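Local coordinates for protein polyketide synthase/nonribosomal peptide synthetase hybrid RzxB (Pseudomonas fluorescens, PDB 5IL6) that probably dehydrates beta-hydroxyacyl intermediates through its dehydratase domain during assembly of the polyketide rhizoxin, at residues R252-P255 against Y261-D264; E155-R160 against G213-L218. One frame throughout, in Å; residues are numbered along the deposited sequence.

Contact 1 of 2, residues R252-P255 against Y261-D264; sequences RRAP and YCFD
R253 lies near the loop end of a beta hairpin in the double hotdog fold of a polyketide synthase dehydratase, running its chain past F263 and on to the edge of the Y261 ring. The strands pair antiparallel: R252 and D264 form a hydrogen-bonded pair, with R252 N to D264 O and D264 N to R252 O both 2.9 Å, and R253 faces F263 as the non-hydrogen-bonded pair that follows. R253 starts with CG anti to its own N (chi1 -178°) and bends at chi2, which carries the chain along the face shared with F263. There CD of R253 lies 3.5 Å from CE2 of the F263 ring, a van der Waals contact of the methylene with the ring, met obliquely; guanidinium and ring planes are 43° apart. Farther out, the geometry changes. The edge of the Y261 ring, through CD2, meets one face of the guanidinium, 3.5 Å from R253 NH2, and the planes stand 53° apart, so the pair is not a flat stack. The charge is paired beyond the hairpin, NH1 making a salt bridge to E221. A leucine in place of R253 would probably keep some packing on F263 but leave E221 without its cation and a water, bound through NE, without that donor. On the other face of the hairpin, A254 CB sits 4.1 Å from C262 SG, and D264 is held by a hydrogen bond from Q280 N to OD1. Where the strands splay, A254 N still reaches C262 O from above the carbonyl plane, while the same water spans the widening gap. That water lies in the guanidinium plane, accepts from R253 NE at 2.6 Å and from C262 N at 3.0 Å, and donates to A254 O at 2.7 Å.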
ATOM      1  N   ARG A 252       1.151  15.214   2.458  1.00 29.33           N
ATOM      2  CA  ARG A 252       0.470  16.482   2.220  1.00 37.88           C
ATOM      3  C   ARG A 252      -1.012  16.216   2.016  1.00 32.98           C
ATOM      4  O   ARG A 252      -1.388  15.424   1.146  1.00 28.86           O
ATOM      5  CB  ARG A 252       1.049  17.212   1.004  1.00 54.47           C
ATOM      6  CG  ARG A 252       0.223  18.412   0.543  1.00 76.33           C
ATOM      7  CD  ARG A 252      -0.022  19.395   1.679  1.00 95.71           C
ATOM      8  NE  ARG A 252      -0.616  20.649   1.224  1.00111.11           N
ATOM      9  CZ  ARG A 252       0.063  21.613   0.609  1.00124.89           C
ATOM     10  NH1 ARG A 252       1.358  21.466   0.358  1.00130.11           N
ATOM     11  NH2 ARG A 252      -0.556  22.725   0.239  1.00130.79           N
ATOM     12  N   ARG A 253      -1.846  16.870   2.819  1.00 32.72           N
ATOM     13  CA  ARG A 253      -3.283  16.835   2.597  1.00 35.61           C
ATOM     14  C   ARG A 253      -3.615  17.469   1.252  1.00 32.43           C
ATOM     15  O   ARG A 253      -3.051  18.503   0.878  1.00 30.56           O
ATOM     16  CB  ARG A 253      -4.001  17.569   3.727  1.00 39.49           C
ATOM     17  CG  ARG A 253      -5.519  17.571   3.632  1.00 40.54           C
ATOM     18  CD  ARG A 253      -6.133  16.427   4.413  1.00 37.76           C
ATOM     19  NE  ARG A 253      -7.593  16.521   4.436  1.00 40.10           N
ATOM     20  CZ  ARG A 253      -8.314  16.927   5.478  1.00 45.36           C
ATOM     21  NH1 ARG A 253      -7.727  17.285   6.613  1.00 47.55           N
ATOM     22  NH2 ARG A 253      -9.639  16.972   5.384  1.00 47.63           N
ATOM     23  N   ALA A 254      -4.533  16.847   0.525  1.00 29.28           N
ATOM     24  CA  ALA A 254      -4.971  17.326  -0.773  1.00 30.24           C
ATOM     25  C   ALA A 254      -6.474  17.568  -0.766  1.00 35.19           C
ATOM     26  O   ALA A 254      -7.198  17.002   0.062  1.00 33.14           O
ATOM     27  CB  ALA A 254      -4.620  16.321  -1.879  1.00 27.37           C
ATOM     28  N   PRO A 255      -6.979  18.402  -1.675  1.00 34.35           N
ATOM     29  CA  PRO A 255      -8.427  18.629  -1.734  1.00 32.93           C
ATOM     30  C   PRO A 255      -9.177  17.338  -2.020  1.00 27.80           C
ATOM     31  O   PRO A 255      -8.705  16.463  -2.748  1.00 28.66           O
ATOM     32  CB  PRO A 255      -8.592  19.635  -2.879  1.00 43.05           C
ATOM     33  CG  PRO A 255      -7.244  20.230  -3.095  1.00 42.61           C
ATOM     34  CD  PRO A 255      -6.242  19.218  -2.654  1.00 37.67           C
ATOM     35  N   TYR A 261     -11.252  11.753   2.212  1.00 24.62           N
ATOM     36  CA  TYR A 261      -9.990  12.419   2.502  1.00 26.80           C
ATOM     37  C   TYR A 261      -8.961  11.985   1.470  1.00 27.15           C
ATOM     38  O   TYR A 261      -8.938  10.820   1.062  1.00 28.14           O
ATOM     39  CB  TYR A 261      -9.500  12.079   3.915  1.00 27.27           C
ATOM     40  CG  TYR A 261     -10.498  12.424   4.994  1.00 27.79           C
ATOM     41  CD1 TYR A 261     -11.528  11.549   5.317  1.00 25.66           C
ATOM     42  CD2 TYR A 261     -10.415  13.622   5.688  1.00 31.98           C
ATOM     43  CE1 TYR A 261     -12.447  11.860   6.299  1.00 32.54           C
ATOM     44  CE2 TYR A 261     -11.329  13.943   6.674  1.00 36.60           C
ATOM     45  CZ  TYR A 261     -12.341  13.056   6.976  1.00 36.50           C
ATOM     46  OH  TYR A 261     -13.254  13.367   7.956  1.00 38.54           O
ATOM     47  N   CYS A 262      -8.109  12.919   1.055  1.00 22.40           N
ATOM     48  CA  CYS A 262      -7.134  12.667   0.001  1.00 22.22           C
ATOM     49  C   CYS A 262      -5.774  13.217   0.407  1.00 23.00           C
ATOM     50  O   CYS A 262      -5.684  14.276   1.034  1.00 23.63           O
ATOM     51  CB  CYS A 262      -7.582  13.300  -1.322  1.00 29.30           C
ATOM     52  SG  CYS A 262      -6.577  12.825  -2.741  1.00 31.68           S
ATOM     53  N   PHE A 263      -4.717  12.489   0.044  1.00 22.33           N
ATOM     54  CA  PHE A 263      -3.357  12.847   0.424  1.00 24.32           C
ATOM     55  C   PHE A 263      -2.397  12.510  -0.708  1.00 27.83           C
ATOM     56  O   PHE A 263      -2.654  11.614  -1.516  1.00 23.97           O
ATOM     57  CB  PHE A 263      -2.902  12.103   1.689  1.00 22.89           C
ATOM     58  CG  PHE A 263      -3.823  12.273   2.862  1.00 26.17           C
ATOM     59  CD1 PHE A 263      -4.901  11.423   3.039  1.00 24.87           C
ATOM     60  CD2 PHE A 263      -3.606  13.277   3.791  1.00 30.07           C
ATOM     61  CE1 PHE A 263      -5.750  11.576   4.117  1.00 25.90           C
ATOM     62  CE2 PHE A 263      -4.451  13.432   4.872  1.00 31.54           C
ATOM     63  CZ  PHE A 263      -5.525  12.580   5.034  1.00 30.70           C
ATOM     64  N   ASP A 264      -1.283  13.236  -0.751  1.00 26.92           N
ATOM     65  CA  ASP A 264      -0.121  12.847  -1.535  1.00 26.77           C
ATOM     66  C   ASP A 264       1.007  12.470  -0.583  1.00 25.06           C
ATOM     67  O   ASP A 264       1.211  13.125   0.446  1.00 25.58           O
ATOM     68  CB  ASP A 264       0.338  13.971  -2.469  1.00 33.12           C
ATOM     69  CG  ASP A 264      -0.771  14.471  -3.375  1.00 40.63           C
ATOM     70  OD1 ASP A 264      -1.365  13.648  -4.102  1.00 35.84           O
ATOM     71  OD2 ASP A 264      -1.039  15.692  -3.370  1.00 43.39           O
TER
HETATM   72  O   HOH W   1      -8.485  15.762   2.074  1.00 27.28           O

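Contact 2 of 2, residues E155-R160 against G213-L218; sequences EACYQR and GVMALL
M215 fills the space between helix 154-164 and the turn that follows helix 204-212, touching C157 and R160, residues one helical turn apart. At the close-packed end, M215 CG comes within 3.8 Å of C157 CB; the methionine leaves its backbone with CG anti to N (chi1 -177°), which sends CG toward the helix. C157 SG lies alongside, 4.1 Å from A216 N, and its side chain also packs on L178 and L219, so this end is buried. Bends at chi2 and chi3 then turn the methionine's thioether toward R160, whose side chain it crosses at about a right angle. SD is 3.8 Å from R160 CG and CE is 3.9 Å from the same carbon, a contact made by the aliphatic base of the arginine. Toward the partly exposed side the character changes: the polar end of R160 turns to L219 O, which accepts a hydrogen bond from NH1. No hydrogen bond joins the two segments directly, and only 197 Å² is buried between them, a modest van der Waals interface. On its far side the 213-218 turn packs against strands 246-254 and 261-268 through V214, L217 and L218. The arrangement is plain helix-to-turn packing within the double hotdog fold of a polyketide synthase dehydratase.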
ATOM      1  N   GLU A 155       1.054   7.120  19.540  1.00 38.90           N
ATOM      2  CA  GLU A 155       0.068   6.275  20.202  1.00 43.26           C
ATOM      3  C   GLU A 155      -1.329   6.873  20.107  1.00 39.25           C
ATOM      4  O   GLU A 155      -2.317   6.132  20.040  1.00 37.24           O
ATOM      5  CB  GLU A 155       0.463   6.056  21.662  1.00 53.88           C
ATOM      6  CG  GLU A 155       1.726   5.226  21.833  1.00 65.54           C
ATOM      7  CD  GLU A 155       1.589   3.830  21.252  1.00 67.76           C
ATOM      8  OE1 GLU A 155       0.455   3.307  21.217  1.00 72.14           O
ATOM      9  OE2 GLU A 155       2.614   3.258  20.825  1.00 62.37           O
ATOM     10  N   ALA A 156      -1.437   8.204  20.096  1.00 38.64           N
ATOM     11  CA  ALA A 156      -2.730   8.832  19.854  1.00 40.31           C
ATOM     12  C   ALA A 156      -3.253   8.484  18.466  1.00 36.66           C
ATOM     13  O   ALA A 156      -4.463   8.317  18.272  1.00 39.87           O
ATOM     14  CB  ALA A 156      -2.620  10.346  20.026  1.00 46.25           C
ATOM     15  N   CYS A 157      -2.354   8.369  17.485  1.00 36.20           N
ATOM     16  CA  CYS A 157      -2.772   7.976  16.143  1.00 35.29           C
ATOM     17  C   CYS A 157      -3.275   6.537  16.128  1.00 32.35           C
ATOM     18  O   CYS A 157      -4.330   6.246  15.552  1.00 28.27           O
ATOM     19  CB  CYS A 157      -1.618   8.160  15.156  1.00 37.50           C
ATOM     20  SG  CYS A 157      -1.147   9.890  14.884  1.00 40.70           S
ATOM     21  N   TYR A 158      -2.533   5.619  16.752  1.00 31.91           N
ATOM     22  CA  TYR A 158      -2.977   4.230  16.781  1.00 33.66           C
ATOM     23  C   TYR A 158      -4.243   4.065  17.610  1.00 32.76           C
ATOM     24  O   TYR A 158      -5.076   3.207  17.302  1.00 26.83           O
ATOM     25  CB  TYR A 158      -1.862   3.324  17.306  1.00 31.96           C
ATOM     26  CG  TYR A 158      -0.768   3.099  16.285  1.00 30.74           C
ATOM     27  CD1 TYR A 158      -1.056   2.511  15.059  1.00 30.19           C
ATOM     28  CD2 TYR A 158       0.549   3.471  16.544  1.00 31.40           C
ATOM     29  CE1 TYR A 158      -0.072   2.305  14.113  1.00 30.59           C
ATOM     30  CE2 TYR A 158       1.548   3.265  15.601  1.00 31.53           C
ATOM     31  CZ  TYR A 158       1.227   2.680  14.387  1.00 31.31           C
ATOM     32  OH  TYR A 158       2.198   2.466  13.434  1.00 27.18           O
ATOM     33  N   GLN A 159      -4.414   4.875  18.658  1.00 34.13           N
ATOM     34  CA  GLN A 159      -5.654   4.827  19.427  0.57 32.16           C
ATOM     35  C   GLN A 159      -6.834   5.288  18.585  1.00 30.32           C
ATOM     36  O   GLN A 159      -7.952   4.781  18.735  1.00 32.65           O
ATOM     37  CB  GLN A 159      -5.532   5.680  20.693  0.57 33.59           C
ATOM     38  CG  GLN A 159      -6.693   6.653  20.913  0.57 36.21           C
ATOM     39  CD  GLN A 159      -6.683   7.286  22.291  0.57 43.02           C
ATOM     40  OE1 GLN A 159      -7.644   7.157  23.051  0.57 46.78           O
ATOM     41  NE2 GLN A 159      -5.600   7.975  22.622  0.57 45.78           N
ATOM     42  N   ARG A 160      -6.609   6.255  17.692  1.00 31.61           N
ATOM     43  CA  ARG A 160      -7.685   6.692  16.809  1.00 33.33           C
ATOM     44  C   ARG A 160      -8.022   5.614  15.785  1.00 28.89           C
ATOM     45  O   ARG A 160      -9.201   5.346  15.527  1.00 27.95           O
ATOM     46  CB  ARG A 160      -7.305   8.001  16.113  1.00 41.45           C
ATOM     47  CG  ARG A 160      -8.466   8.680  15.385  1.00 51.74           C
ATOM     48  CD  ARG A 160      -9.613   9.021  16.331  1.00 64.93           C
ATOM     49  NE  ARG A 160      -9.159   9.793  17.487  1.00 70.05           N
ATOM     50  CZ  ARG A 160      -9.159  11.121  17.563  1.00 71.10           C
ATOM     51  NH1 ARG A 160      -9.600  11.859  16.552  1.00 70.19           N
ATOM     52  NH2 ARG A 160      -8.719  11.717  18.662  1.00 74.07           N
ATOM     53  N   GLY A 213       0.459   7.127   8.308  1.00 25.51           N
ATOM     54  CA  GLY A 213       0.916   8.448   8.701  1.00 26.72           C
ATOM     55  C   GLY A 213      -0.081   9.556   8.440  1.00 27.44           C
ATOM     56  O   GLY A 213       0.013  10.617   9.066  1.00 27.69           O
ATOM     57  N   VAL A 214      -1.043   9.339   7.539  1.00 27.06           N
ATOM     58  CA  VAL A 214      -2.012  10.388   7.240  1.00 28.06           C
ATOM     59  C   VAL A 214      -2.795  10.775   8.487  1.00 25.76           C
ATOM     60  O   VAL A 214      -3.310  11.895   8.574  1.00 29.95           O
ATOM     61  CB  VAL A 214      -2.972   9.952   6.109  1.00 26.17           C
ATOM     62  CG1 VAL A 214      -2.192   9.493   4.874  1.00 22.01           C
ATOM     63  CG2 VAL A 214      -3.930   8.861   6.589  1.00 27.55           C
ATOM     64  N   MET A 215      -2.887   9.870   9.465  1.00 25.12           N
ATOM     65  CA  MET A 215      -3.630  10.167  10.683  1.00 29.54           C
ATOM     66  C   MET A 215      -3.056  11.376  11.409  1.00 30.57           C
ATOM     67  O   MET A 215      -3.776  12.049  12.155  1.00 30.29           O
ATOM     68  CB  MET A 215      -3.633   8.945  11.600  1.00 32.41           C
ATOM     69  CG  MET A 215      -4.443   9.128  12.875  1.00 33.53           C
ATOM     70  SD  MET A 215      -6.170   9.506  12.512  1.00 33.91           S
ATOM     71  CE  MET A 215      -6.758   7.903  11.974  1.00 36.85           C
ATOM     72  N   ALA A 216      -1.767  11.668  11.211  1.00 31.95           N
ATOM     73  CA  ALA A 216      -1.183  12.865  11.805  1.00 34.27           C
ATOM     74  C   ALA A 216      -1.987  14.103  11.430  1.00 33.26           C
ATOM     75  O   ALA A 216      -2.113  15.040  12.227  1.00 36.41           O
ATOM     76  CB  ALA A 216       0.270  13.023  11.356  1.00 35.33           C
ATOM     77  N   LEU A 217      -2.528  14.126  10.216  1.00 27.15           N
ATOM     78  CA  LEU A 217      -3.269  15.270   9.708  1.00 30.70           C
ATOM     79  C   LEU A 217      -4.758  15.224  10.033  1.00 40.58           C
ATOM     80  O   LEU A 217      -5.470  16.184   9.719  1.00 43.93           O
ATOM     81  CB  LEU A 217      -3.076  15.369   8.191  1.00 31.21           C
ATOM     82  CG  LEU A 217      -1.627  15.578   7.733  1.00 32.48           C
ATOM     83  CD1 LEU A 217      -1.519  15.539   6.218  1.00 36.85           C
ATOM     84  CD2 LEU A 217      -1.077  16.898   8.261  1.00 35.49           C
ATOM     85  N   LEU A 218      -5.247  14.148  10.655  1.00 40.69           N
ATOM     86  CA  LEU A 218      -6.676  13.973  10.883  1.00 41.13           C
ATOM     87  C   LEU A 218      -7.083  13.904  12.349  1.00 43.48           C
ATOM     88  O   LEU A 218      -8.287  13.902  12.631  1.00 37.29           O
ATOM     89  CB  LEU A 218      -7.170  12.697  10.183  1.00 39.78           C
ATOM     90  CG  LEU A 218      -6.982  12.630   8.665  1.00 37.07           C
ATOM     91  CD1 LEU A 218      -7.455  11.288   8.138  1.00 34.01           C
ATOM     92  CD2 LEU A 218      -7.734  13.762   7.979  1.00 37.26           C
TER

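The 213-218 turn is the common element that ties the two contacts together, since in contact 2 it meets helix 154-164 and with other side chains it meets the hairpin of contact 1. The contact centres are about 15 Å apart, yet their atoms touch: L218 CD2 lies 3.5 Å from Y261 CD2 and 3.8 Å from R253 NH1, while V214 CB is 3.8 Å from F263 CE1. L217 CD1 adds a contact of 3.7 Å with R253 N. Helix, turn and hairpin thus form successive layers, and both segments of contact 2 precede those of contact 1 in the sequence. All four segments belong to the dehydratase domain; contact 1 is strand pairing with bound water, contact 2 apolar packing.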